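Local atomic coordinates of protein A6 homolog (Fowlpox virus, PDB entry 6BR8), a protein that binds phospholipids through its largely helical C-terminal part, and is probably essential for the poxvirus transition from immature to mature virion. Residues 167-170 with 171-175; 195-198 with 199-203. One frame throughout, in Å; residues are numbered along the deposited sequence.

Contact 1. Residues 167-170 with 171-175; sequences ASFK and TKVSV
T171 turns its hydroxyl back onto the helix it follows, and OG1 lies 2.7 Å from S168 O, to which it donates. With chi1 at 73°, OG1 sits between the backbone N and the carbonyl carbon of T171 itself, which aims it at that oxygen; the methyl CG2 then lies anti to T171's own carbonyl carbon, beside its N, and touches A167 O. S168 O is gripped twice, because T171 N also reaches it at 3.1 Å. The hydroxyl comes in only 18° off the carbonyl plane, whereas the amide stands well above it, and the two donors thus share one acceptor. Threonine suits the place, its short hydroxyl adding a second donor to a carbonyl late in the helix. Next comes K172, whose aliphatic chain runs back past S168, CE resting 3.5 Å from S168 OG; that hydroxyl is hydrogen-bonded to E207, and the lysine ammonium makes a weak, long ion pair with the same carboxylate. Residues 171-174 are the short connection between helix 156-170 and helix 175-180, with S174 at the N-cap position and its OG bonded to D177 N. In the bend, F169 O receives K172 N at 2.9 Å and, weakly, V173 N. F169 holds CG opposite its backbone N (chi1 -176°), which brings the ring round to V173 in the connection and to V175 at the start of the next helix. V173 CB lies 4.0 Å above one ring face, displaced toward the rim, and V173's beta branch fits its extended backbone. V175 meets the ring obliquely, CG2 being 3.9 Å from F169 CE2, and also approaches CG of the extended K170 chain. A water donates to K170 O at 3.1 Å and accepts a weak bond from V175 N.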
# COMPACT_ATOMS: atom_id res chain seq x y z
N ALA A 167 -2.63 -21.89 3.70
CA ALA A 167 -2.45 -23.27 4.13
C ALA A 167 -0.97 -23.63 4.12
O ALA A 167 -0.47 -24.26 5.05
CB ALA A 167 -3.24 -24.21 3.24
N SER A 168 -0.28 -23.24 3.05
CA SER A 168 1.14 -23.53 2.94
C SER A 168 1.91 -22.84 4.06
O SER A 168 2.83 -23.43 4.66
CB SER A 168 1.62 -23.08 1.57
OG SER A 168 3.03 -23.10 1.53
N PHE A 169 1.54 -21.60 4.34
CA PHE A 169 2.09 -20.90 5.49
C PHE A 169 1.93 -21.71 6.78
O PHE A 169 2.87 -21.85 7.57
CB PHE A 169 1.42 -19.53 5.60
CG PHE A 169 1.97 -18.70 6.67
CD1 PHE A 169 3.25 -18.20 6.58
CD2 PHE A 169 1.22 -18.44 7.80
CE1 PHE A 169 3.77 -17.44 7.57
CE2 PHE A 169 1.74 -17.69 8.81
CZ PHE A 169 3.02 -17.18 8.70
N LYS A 170 0.75 -22.28 6.99
CA LYS A 170 0.50 -22.95 8.26
C LYS A 170 1.34 -24.20 8.43
O LYS A 170 1.53 -24.64 9.57
CB LYS A 170 -0.99 -23.27 8.37
CG LYS A 170 -1.80 -22.06 8.76
CD LYS A 170 -3.26 -22.34 8.75
CE LYS A 170 -4.00 -21.08 9.11
NZ LYS A 170 -5.43 -21.37 9.34
N THR A 171 1.86 -24.76 7.34
CA THR A 171 2.72 -25.93 7.39
C THR A 171 4.18 -25.58 7.62
O THR A 171 5.01 -26.49 7.69
CB THR A 171 2.65 -26.73 6.09
OG1 THR A 171 3.34 -26.00 5.07
CG2 THR A 171 1.22 -26.96 5.66
N LYS A 172 4.51 -24.28 7.68
CA LYS A 172 5.88 -23.81 7.89
C LYS A 172 6.06 -23.04 9.19
O LYS A 172 7.20 -22.80 9.56
CB LYS A 172 6.34 -22.89 6.75
CG LYS A 172 6.37 -23.52 5.38
CD LYS A 172 6.38 -22.44 4.33
CE LYS A 172 6.24 -23.01 2.93
NZ LYS A 172 7.34 -22.49 2.06
N VAL A 173 4.98 -22.61 9.83
CA VAL A 173 4.97 -21.70 10.98
C VAL A 173 3.79 -22.09 11.85
O VAL A 173 2.66 -22.16 11.35
CB VAL A 173 4.82 -20.23 10.55
CG1 VAL A 173 4.62 -19.36 11.77
CG2 VAL A 173 5.99 -19.72 9.76
N SER A 174 4.00 -22.32 13.14
CA SER A 174 2.86 -22.76 13.94
C SER A 174 2.07 -21.55 14.40
O SER A 174 2.44 -20.87 15.35
CB SER A 174 3.28 -23.61 15.13
OG SER A 174 2.20 -23.67 16.03
N VAL A 175 0.95 -21.29 13.72
CA VAL A 175 0.14 -20.12 14.03
C VAL A 175 -0.48 -20.24 15.42
O VAL A 175 -0.65 -19.24 16.12
CB VAL A 175 -0.90 -19.93 12.91
CG1 VAL A 175 -1.92 -18.86 13.28
CG2 VAL A 175 -0.21 -19.57 11.60
O HOH W 1 -0.25 -23.97 12.03

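Contact 2. Residues 195-198 with 199-203; sequences NNRE and MYKNI. With PGV ((1R)-2-{[{[(2S)-2,3-dihydroxypropyl]oxy}(hydroxy)phosphoryl]oxy}-1-[(palmitoyloxy)methyl]ethyl (11E)-octadec-11-enoate), chain F.
N196, R197 and E198 offer their carbonyls to the amides four residues on: Y200 N reaches N196 O at 3.3 Å, K201 N reaches R197 O at 3.0 Å in an almost linear C=O...N line (168°), and N202 N follows on E198 O. The side chains follow this rising ladder. Y200 has CG opposite its carbonyl carbon (chi1 -80°), which lays the ring back along N196, so that the ring edge points at N196 O, CD2 standing 3.1 Å away, while CE2 touches N196 CB. The methyl CE of M199, a selenomethionine in this crystal, sits 3.8 Å above the centre of one face of the Y200 ring. Tyrosine suits this spot because its flat apolar ring can take the M199 methyl on a face and the N196 carbonyl at its edge, while its OH reaches E192 in the preceding helix 186-195. This is the start of helix 197-210, about two turns long, with N196 at the N-cap position though its side chain makes no capping bond. R197 and K201, one turn apart, lie side by side and point the same way. The lysine bends at chi3 (-80°), and this folds CE back over the arginine, 3.6 Å from R197 CB. Its NZ comes to the guanidinium edge, 4.3 Å from R197 NE, a like-charged pair, near but not in contact; NH1 of the arginine is bonded to F66 O, which would help hold that group. K201 also belongs to the pocket of the bound phosphatidylglycerol, where its CB lies 3.7 Å from C4 of the acyl chain and CD rests against C3. A long side chain with methylenes for the lipid and a charged end beyond them is apt here. One turn on from E198, N202 CB lies 3.4 Å from E198 O.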
# COMPACT_ATOMS: atom_id res chain seq x y z
N ASN A 195 12.93 -10.29 13.98
CA ASN A 195 13.79 -11.29 14.60
C ASN A 195 13.83 -12.59 13.81
O ASN A 195 14.67 -13.46 14.08
CB ASN A 195 13.31 -11.57 16.01
CG ASN A 195 13.58 -10.41 16.93
OD1 ASN A 195 14.57 -9.71 16.77
ND2 ASN A 195 12.67 -10.15 17.85
N ASN A 196 12.93 -12.75 12.85
CA ASN A 196 12.95 -13.95 12.03
C ASN A 196 12.95 -13.52 10.57
O ASN A 196 12.13 -13.99 9.77
CB ASN A 196 11.79 -14.87 12.42
CG ASN A 196 11.86 -15.34 13.89
OD1 ASN A 196 11.35 -14.69 14.82
ND2 ASN A 196 12.55 -16.44 14.11
N ARG A 197 13.88 -12.63 10.22
CA ARG A 197 13.95 -12.01 8.89
C ARG A 197 14.17 -13.03 7.79
O ARG A 197 13.38 -13.12 6.85
CB ARG A 197 15.07 -10.98 8.84
CG ARG A 197 14.61 -9.54 8.86
CD ARG A 197 15.73 -8.53 8.49
NE ARG A 197 17.04 -8.76 9.13
CZ ARG A 197 17.32 -8.53 10.41
NH1 ARG A 197 16.37 -8.11 11.24
NH2 ARG A 197 18.56 -8.75 10.87
N GLU A 198 15.29 -13.76 7.85
CA GLU A 198 15.66 -14.61 6.73
C GLU A 198 14.56 -15.62 6.40
O GLU A 198 14.31 -15.90 5.22
CB GLU A 198 16.98 -15.32 7.03
CG GLU A 198 17.54 -16.20 5.89
CD GLU A 198 18.89 -16.84 6.24
OE1 GLU A 198 19.37 -16.63 7.37
OE2 GLU A 198 19.45 -17.58 5.39
N MSE A 199 13.90 -16.19 7.41
CA MSE A 199 12.82 -17.14 7.16
C MSE A 199 11.57 -16.53 6.51
O MSE A 199 11.06 -17.07 5.53
CB MSE A 199 12.37 -17.83 8.43
CG MSE A 199 11.53 -19.03 8.09
SE MSE A 199 10.54 -19.72 9.61
CE MSE A 199 9.04 -18.46 9.39
N TYR A 200 11.06 -15.43 7.06
CA TYR A 200 9.84 -14.87 6.50
C TYR A 200 10.12 -14.38 5.09
O TYR A 200 9.26 -14.50 4.21
CB TYR A 200 9.27 -13.76 7.37
CG TYR A 200 8.51 -14.30 8.54
CD1 TYR A 200 7.24 -14.84 8.38
CD2 TYR A 200 9.06 -14.31 9.81
CE1 TYR A 200 6.55 -15.37 9.47
CE2 TYR A 200 8.38 -14.82 10.88
CZ TYR A 200 7.12 -15.34 10.71
OH TYR A 200 6.41 -15.84 11.78
N LYS A 201 11.32 -13.86 4.86
CA LYS A 201 11.61 -13.42 3.51
C LYS A 201 11.72 -14.60 2.55
O LYS A 201 11.21 -14.52 1.44
CB LYS A 201 12.87 -12.55 3.47
CG LYS A 201 12.63 -11.14 4.07
CD LYS A 201 13.90 -10.25 4.07
CE LYS A 201 14.84 -10.60 5.24
NZ LYS A 201 16.25 -10.08 5.13
N ASN A 202 12.36 -15.70 2.96
CA ASN A 202 12.38 -16.90 2.13
C ASN A 202 10.98 -17.46 1.94
O ASN A 202 10.65 -17.99 0.88
CB ASN A 202 13.29 -17.98 2.74
CG ASN A 202 14.72 -17.88 2.25
OD1 ASN A 202 15.10 -16.91 1.60
ND2 ASN A 202 15.52 -18.89 2.56
N ILE A 203 10.13 -17.38 2.97
CA ILE A 203 8.76 -17.82 2.80
C ILE A 203 8.08 -16.95 1.75
O ILE A 203 7.39 -17.45 0.86
CB ILE A 203 8.00 -17.78 4.13
CG1 ILE A 203 8.45 -18.92 5.02
CG2 ILE A 203 6.48 -17.89 3.93
CD1 ILE A 203 7.74 -18.92 6.28
C01 PGV F . 15.15 -11.41 -4.95
C02 PGV F . 16.02 -11.64 -3.60
C03 PGV F . 15.54 -12.95 -2.93
C04 PGV F . 17.19 -15.79 -3.62
C05 PGV F . 16.70 -15.43 -5.06
C06 PGV F . 17.35 -16.41 -6.12
O01 PGV F . 15.79 -10.53 -2.75
O02 PGV F . 13.61 -10.75 -2.31
O03 PGV F . 14.55 -12.64 -5.36
O04 PGV F . 12.69 -13.88 -5.42
O05 PGV F . 17.19 -14.12 -5.29
O06 PGV F . 18.75 -16.51 -5.85
O11 PGV F . 16.27 -13.30 -1.79
O12 PGV F . 18.12 -14.83 -3.19
O13 PGV F . 18.18 -14.63 -0.62
O14 PGV F . 18.79 -12.58 -2.02
C1 PGV F . 14.75 -10.58 -1.86
C2 PGV F . 14.98 -10.45 -0.35
C3 PGV F . 13.86 -9.73 0.40
C4 PGV F . 12.53 -10.54 0.43
C5 PGV F . 11.33 -9.70 0.87
C6 PGV F . 10.27 -9.61 -0.22
C7 PGV F . 9.33 -8.41 -0.05
C8 PGV F . 8.93 -8.11 1.41
C9 PGV F . 8.00 -6.85 1.51
C10 PGV F . 7.60 -6.30 0.11
C19 PGV F . 13.18 -12.75 -5.32
C20 PGV F . 12.26 -11.57 -5.16
C21 PGV F . 10.77 -11.97 -5.13
C22 PGV F . 10.00 -11.14 -6.15
C23 PGV F . 8.79 -10.39 -5.56
C24 PGV F . 8.19 -9.46 -6.61
C25 PGV F . 7.23 -8.43 -6.02
C26 PGV F . 6.19 -7.94 -7.02
C27 PGV F . 4.98 -7.24 -6.34
C28 PGV F . 4.42 -6.09 -7.21
C29 PGV F . 3.43 -5.15 -6.48
C30 PGV F . 3.42 -3.71 -7.08
C31 PGV F . 2.06 -2.97 -7.03
C32 PGV F . 1.69 -2.29 -8.39
C33 PGV F . 0.52 -2.98 -9.15
C34 PGV F . 0.68 -2.86 -10.67

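How the contacts relate
Contact 1 comes first along the chain, and the centres of the two are about 13 Å apart. They meet through F169 and V173 of 167-175 on one side and M199, Y200 and I203 on the other: V173 CG2 is 3.3 Å from M199 CE, F169 CE1 is 4.0 Å from Y200 CE1, V173 CG1 is 3.9 Å from Y200 OH, and V173 CG2 is 4.0 Å from I203 CD1. The end of helix 156-170 and the connection after it thereby pack on the start of helix 197-210. Only contact 2 reaches a lipid, through K201; the F169 side chain stays about 12 Å from the same phosphatidylglycerol, and the K201 side chain about 11 Å from a bound phosphatidylethanolamine.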